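Local coordinates for assembly chaperone of ribosomal protein L4 (Acl4) (Chaetomium thermophilum, PDB 5TQB) that probably acts as a dedicated chaperone that binds and protects newly made ribosomal protein L4 before its assembly into the ribosome, at residues A104-G109 / L149-E154; R169-I174 / I196-T201. All blocks are in the same frame, centred on the assembly; numbering follows the deposited sequence.

Interaction 1. Residues A104-G109 / L149-E154; sequences AWFERG and LCAVVE
Ala151 and Val152, neighbours in sequence on helix 131-156, share one aromatic side chain, Phe106 of helix 100-125, and the three buried residues carry the contact. Ala151 comes first along 149-154. Its CB lies over one face of the Phe106 ring, 3.9 Å from the ring centroid and 24° off the normal, displaced toward the rim at CZ: a CH-pi contact. Val152 follows and works at the other end of the same side chain. Its CG2 meets Phe106 CB at 3.6 Å and reaches CD1 at 3.9 Å, approaching the ring obliquely, and the two side chains run alongside one another in opposing senses. With CG set anti to its carbonyl carbon (chi1 -82°), Phe106 sends its ring tip to Ala151 and leaves its root to Val152. No hydrogen bond crosses; the adhesion is apolar. Ala92 of helix 86-94 also touches Phe106, while an aromatic side chain of another protein chain packs on it and a basic one on Ala151. The small side chain of Ala151 probably lets the ring rest close against the neighbouring helix, consistent with the helix-to-helix packing of an alpha-solenoid of the tetratricopeptide-repeat kind.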
loop_
_atom_site.group_PDB
_atom_site.type_symbol
_atom_site.label_atom_id
_atom_site.label_comp_id
_atom_site.label_asym_id
_atom_site.label_seq_id
_atom_site.Cartn_x
_atom_site.Cartn_y
_atom_site.Cartn_z
ATOM N N ALA B 104 6.233 11.101 -24.298
ATOM C CA ALA B 104 7.493 10.851 -24.986
ATOM C C ALA B 104 8.422 10.017 -24.106
ATOM O O ALA B 104 8.994 9.028 -24.560
ATOM C CB ALA B 104 8.158 12.167 -25.372
ATOM N N TRP B 105 8.563 10.412 -22.844
ATOM C CA TRP B 105 9.383 9.658 -21.900
ATOM C C TRP B 105 8.825 8.251 -21.666
ATOM O O TRP B 105 9.578 7.273 -21.620
ATOM C CB TRP B 105 9.496 10.402 -20.568
ATOM C CG TRP B 105 10.470 11.542 -20.580
ATOM C CD1 TRP B 105 10.198 12.853 -20.321
ATOM C CD2 TRP B 105 11.874 11.471 -20.860
ATOM N NE1 TRP B 105 11.344 13.602 -20.422
ATOM C CE2 TRP B 105 12.388 12.779 -20.755
ATOM C CE3 TRP B 105 12.747 10.427 -21.191
ATOM C CZ2 TRP B 105 13.733 13.074 -20.967
ATOM C CZ3 TRP B 105 14.083 10.722 -21.405
ATOM C CH2 TRP B 105 14.564 12.034 -21.289
ATOM N N PHE B 106 7.506 8.155 -21.522
ATOM C CA PHE B 106 6.850 6.874 -21.289
ATOM C C PHE B 106 7.074 5.944 -22.474
ATOM O O PHE B 106 7.304 4.746 -22.300
ATOM C CB PHE B 106 5.343 7.070 -21.079
ATOM C CG PHE B 106 4.954 7.468 -19.675
ATOM C CD1 PHE B 106 3.992 8.450 -19.462
ATOM C CD2 PHE B 106 5.509 6.840 -18.573
ATOM C CE1 PHE B 106 3.613 8.813 -18.177
ATOM C CE2 PHE B 106 5.138 7.200 -17.288
ATOM C CZ PHE B 106 4.189 8.187 -17.091
ATOM N N GLU B 107 6.994 6.503 -23.679
ATOM C CA GLU B 107 7.165 5.721 -24.897
ATOM C C GLU B 107 8.576 5.159 -24.979
ATOM O O GLU B 107 8.768 3.999 -25.335
ATOM C CB GLU B 107 6.859 6.567 -26.138
ATOM C CG GLU B 107 5.376 6.662 -26.467
ATOM C CD GLU B 107 5.093 7.521 -27.693
ATOM O OE1 GLU B 107 6.046 8.093 -28.265
ATOM O OE2 GLU B 107 3.909 7.624 -28.085
ATOM N N ARG B 108 9.560 5.984 -24.642
ATOM C CA ARG B 108 10.945 5.533 -24.600
ATOM C C ARG B 108 11.099 4.388 -23.608
ATOM O O ARG B 108 11.845 3.439 -23.852
ATOM C CB ARG B 108 11.870 6.682 -24.205
ATOM C CG ARG B 108 12.087 7.698 -25.316
ATOM C CD ARG B 108 13.558 7.960 -25.574
ATOM N NE ARG B 108 14.023 9.210 -24.980
ATOM C CZ ARG B 108 15.292 9.467 -24.677
ATOM N NH1 ARG B 108 16.233 8.551 -24.882
ATOM N NH2 ARG B 108 15.623 10.638 -24.152
ATOM N N GLY B 109 10.380 4.480 -22.493
ATOM C CA GLY B 109 10.430 3.456 -21.467
ATOM C C GLY B 109 9.765 2.174 -21.922
ATOM O O GLY B 109 10.260 1.073 -21.664
ATOM N N LEU B 149 1.588 1.707 -20.170
ATOM C CA LEU B 149 0.572 2.039 -21.152
ATOM C C LEU B 149 -0.580 2.721 -20.428
ATOM O O LEU B 149 -1.120 3.720 -20.905
ATOM C CB LEU B 149 0.111 0.782 -21.897
ATOM C CG LEU B 149 1.240 0.012 -22.603
ATOM C CD1 LEU B 149 0.706 -1.232 -23.288
ATOM C CD2 LEU B 149 1.978 0.887 -23.596
ATOM N N CYS B 150 -0.920 2.201 -19.252
ATOM C CA CYS B 150 -1.973 2.785 -18.433
ATOM C C CYS B 150 -1.594 4.194 -18.010
ATOM O O CYS B 150 -2.443 5.084 -17.958
ATOM C CB CYS B 150 -2.234 1.923 -17.200
ATOM S SG CYS B 150 -3.088 0.354 -17.552
ATOM N N ALA B 151 -0.317 4.405 -17.714
ATOM C CA ALA B 151 0.135 5.737 -17.341
ATOM C C ALA B 151 -0.112 6.720 -18.486
ATOM O O ALA B 151 -0.487 7.866 -18.253
ATOM C CB ALA B 151 1.593 5.724 -16.955
ATOM N N VAL B 152 0.092 6.263 -19.717
ATOM C CA VAL B 152 -0.123 7.099 -20.896
ATOM C C VAL B 152 -1.614 7.376 -21.108
ATOM O O VAL B 152 -2.000 8.490 -21.462
ATOM C CB VAL B 152 0.490 6.452 -22.159
ATOM C CG1 VAL B 152 0.197 7.286 -23.400
ATOM C CG2 VAL B 152 1.988 6.299 -21.985
ATOM N N VAL B 153 -2.443 6.361 -20.887
ATOM C CA VAL B 153 -3.893 6.522 -20.934
ATOM C C VAL B 153 -4.333 7.698 -20.067
ATOM O O VAL B 153 -5.137 8.529 -20.496
ATOM C CB VAL B 153 -4.622 5.232 -20.466
ATOM C CG1 VAL B 153 -6.110 5.494 -20.219
ATOM C CG2 VAL B 153 -4.450 4.115 -21.491
ATOM N N GLU B 154 -3.788 7.770 -18.857
ATOM C CA GLU B 154 -4.192 8.778 -17.881
ATOM C C GLU B 154 -3.712 10.183 -18.264
ATOM O O GLU B 154 -4.339 11.179 -17.892
ATOM C CB GLU B 154 -3.700 8.385 -16.482
ATOM C CG GLU B 154 -4.414 7.152 -15.911
ATOM C CD GLU B 154 -3.615 6.425 -14.819
ATOM O OE1 GLU B 154 -2.632 6.999 -14.296
ATOM O OE2 GLU B 154 -3.973 5.269 -14.488
#

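Interaction 2. Residues R169-I174 / I196-T201; sequences RCEALI and ISQERT
Glu171 and Gln198 bring two flat groups together, a carboxylate and an amide whose planes differ by 32°, and the guanidinium of Arg200 adds a third, turned 20° from the carboxylate. Neither meeting is a face-to-face stack. Gln198 NE2 donates to Glu171 OE2 at 3.1 Å, with an N-H...O angle of 163°; the acceptor lies nearly in the amide plane, and OE2 accepts the N-H with its anti lone pair, on the side away from OE1. Arg200 comes to the same oxygen from the opposite direction to Glu171, obliquely and neither over the face nor at the edge of its guanidinium, and NH2 to Glu171 OE2 is a long salt bridge of 3.6 Å. Gln198 spans the distance with its chain extended beyond CG, whereas Glu171 bends at chi2 to turn its carboxylate across. Gln198 and Arg200 stand where helix 185-197 has ended in a Schellman motif, with Glu199 at positive phi, and Arg200 is the N-cap of the next helix. Arg195 supplies NH1 to both Glu171 OE2 and Gln198 OE1, Glu167 takes a further bond from Gln198 NE2, and Arg200 NH1 pairs with Glu203. Were Glu171 an alanine, Arg195 and Arg200 would probably lose the carboxylate they share, and the Gln198 amide one of its bonds. With Arg195, the Gln198 amide and, at longer range, Arg200 gathered at OE2, the negative charge of Glu171 is likely to be stabilised at this partly exposed helix junction.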
loop_
_atom_site.group_PDB
_atom_site.type_symbol
_atom_site.label_atom_id
_atom_site.label_comp_id
_atom_site.label_asym_id
_atom_site.label_seq_id
_atom_site.Cartn_x
_atom_site.Cartn_y
_atom_site.Cartn_z
ATOM N N ARG B 169 -6.329 6.710 -29.106
ATOM C CA ARG B 169 -5.057 6.301 -28.526
ATOM C C ARG B 169 -5.255 5.506 -27.234
ATOM O O ARG B 169 -4.566 4.508 -27.007
ATOM C CB ARG B 169 -4.167 7.523 -28.284
ATOM C CG ARG B 169 -3.518 8.048 -29.555
ATOM C CD ARG B 169 -2.707 9.309 -29.309
ATOM N NE ARG B 169 -1.922 9.684 -30.484
ATOM C CZ ARG B 169 -1.215 10.805 -30.594
ATOM N NH1 ARG B 169 -1.191 11.689 -29.603
ATOM N NH2 ARG B 169 -0.534 11.047 -31.706
ATOM N N CYS B 170 -6.202 5.937 -26.404
ATOM C CA CYS B 170 -6.524 5.219 -25.170
ATOM C C CYS B 170 -7.029 3.815 -25.475
ATOM O O CYS B 170 -6.628 2.852 -24.823
ATOM C CB CYS B 170 -7.582 5.970 -24.351
ATOM S SG CYS B 170 -7.005 7.469 -23.513
ATOM N N GLU B 171 -7.910 3.703 -26.465
ATOM C CA GLU B 171 -8.463 2.409 -26.852
ATOM C C GLU B 171 -7.374 1.435 -27.296
ATOM O O GLU B 171 -7.476 0.233 -27.054
ATOM C CB GLU B 171 -9.499 2.576 -27.969
ATOM C CG GLU B 171 -10.928 2.787 -27.477
ATOM C CD GLU B 171 -11.483 1.581 -26.729
ATOM O OE1 GLU B 171 -10.806 0.528 -26.693
ATOM O OE2 GLU B 171 -12.597 1.688 -26.169
ATOM N N ALA B 172 -6.335 1.956 -27.941
ATOM C CA ALA B 172 -5.244 1.124 -28.437
ATOM C C ALA B 172 -4.357 0.682 -27.281
ATOM O O ALA B 172 -3.831 -0.433 -27.272
ATOM C CB ALA B 172 -4.427 1.884 -29.470
ATOM N N LEU B 173 -4.202 1.562 -26.300
ATOM C CA LEU B 173 -3.371 1.270 -25.144
ATOM C C LEU B 173 -3.982 0.174 -24.275
ATOM O O LEU B 173 -3.278 -0.744 -23.853
ATOM C CB LEU B 173 -3.138 2.545 -24.331
ATOM C CG LEU B 173 -2.186 3.539 -25.003
ATOM C CD1 LEU B 173 -2.387 4.946 -24.470
ATOM C CD2 LEU B 173 -0.746 3.095 -24.801
ATOM N N ILE B 174 -5.287 0.251 -24.025
ATOM C CA ILE B 174 -5.931 -0.709 -23.127
ATOM C C ILE B 174 -6.139 -2.074 -23.787
ATOM O O ILE B 174 -6.238 -3.086 -23.095
ATOM C CB ILE B 174 -7.276 -0.183 -22.549
ATOM C CG1 ILE B 174 -8.283 0.098 -23.669
ATOM C CG2 ILE B 174 -7.038 1.065 -21.705
ATOM C CD1 ILE B 174 -9.690 0.413 -23.173
ATOM N N ILE B 196 -15.895 4.639 -18.274
ATOM C CA ILE B 196 -16.649 5.673 -17.565
ATOM C C ILE B 196 -16.744 6.935 -18.412
ATOM O O ILE B 196 -17.828 7.492 -18.602
ATOM C CB ILE B 196 -15.988 6.028 -16.211
ATOM C CG1 ILE B 196 -16.078 4.847 -15.243
ATOM C CG2 ILE B 196 -16.661 7.241 -15.574
ATOM C CD1 ILE B 196 -15.146 4.951 -14.029
ATOM N N SER B 197 -15.603 7.382 -18.921
ATOM C CA SER B 197 -15.565 8.569 -19.758
ATOM C C SER B 197 -16.170 8.330 -21.144
ATOM O O SER B 197 -16.339 9.272 -21.916
ATOM C CB SER B 197 -14.134 9.083 -19.883
ATOM O OG SER B 197 -13.782 9.831 -18.733
ATOM N N GLN B 198 -16.492 7.077 -21.450
ATOM C CA GLN B 198 -17.183 6.742 -22.693
ATOM C C GLN B 198 -18.674 6.552 -22.449
ATOM O O GLN B 198 -19.396 6.098 -23.332
ATOM C CB GLN B 198 -16.609 5.465 -23.299
ATOM C CG GLN B 198 -15.212 5.613 -23.857
ATOM C CD GLN B 198 -14.668 4.300 -24.368
ATOM O OE1 GLN B 198 -14.854 3.254 -23.744
ATOM N NE2 GLN B 198 -14.006 4.342 -25.516
ATOM N N GLU B 199 -19.124 6.893 -21.244
ATOM C CA GLU B 199 -20.523 6.729 -20.860
ATOM C C GLU B 199 -20.949 5.265 -20.960
ATOM O O GLU B 199 -22.116 4.966 -21.224
ATOM C CB GLU B 199 -21.427 7.612 -21.728
ATOM C CG GLU B 199 -20.958 9.058 -21.822
ATOM C CD GLU B 199 -21.780 9.892 -22.789
ATOM O OE1 GLU B 199 -22.850 9.419 -23.234
ATOM O OE2 GLU B 199 -21.355 11.024 -23.108
ATOM N N ARG B 200 -19.992 4.362 -20.758
ATOM C CA ARG B 200 -20.266 2.928 -20.710
ATOM C C ARG B 200 -20.136 2.426 -19.279
ATOM O O ARG B 200 -19.132 1.811 -18.907
ATOM C CB ARG B 200 -19.302 2.160 -21.610
ATOM C CG ARG B 200 -19.547 2.356 -23.104
ATOM C CD ARG B 200 -19.033 1.171 -23.896
ATOM N NE ARG B 200 -17.943 1.529 -24.793
ATOM C CZ ARG B 200 -17.157 0.643 -25.397
ATOM N NH1 ARG B 200 -17.336 -0.655 -25.194
ATOM N NH2 ARG B 200 -16.185 1.055 -26.200
ATOM N N THR B 201 -21.167 2.686 -18.483
ATOM C CA THR B 201 -21.119 2.443 -17.049
ATOM C C THR B 201 -21.133 0.963 -16.695
ATOM O O THR B 201 -20.399 0.531 -15.804
ATOM C CB THR B 201 -22.288 3.149 -16.338
ATOM O OG1 THR B 201 -22.201 4.558 -16.580
ATOM C CG2 THR B 201 -22.252 2.900 -14.834
#

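Interactions 1 and 2 stand in series along the chain, the first closing before the second opens, with centres about 16 Å apart. Their common ground is the pair of consecutive helices 131-156 and 166-180: Leu173 packs on Leu149, Val152 and Val153, its CB lying 3.5 Å from Val153 CG2. Helix 131-156 packs on helix 100-125 in interaction 1 and also on helix 166-180, with Val152 touching both, and the latter is tied to the end of helix 185-197 in interaction 2. One contact is buried and apolar, the other polar and near the surface. Another protein chain reaches residues of both, consistent with a helical solenoid whose successive helices together form a binding surface.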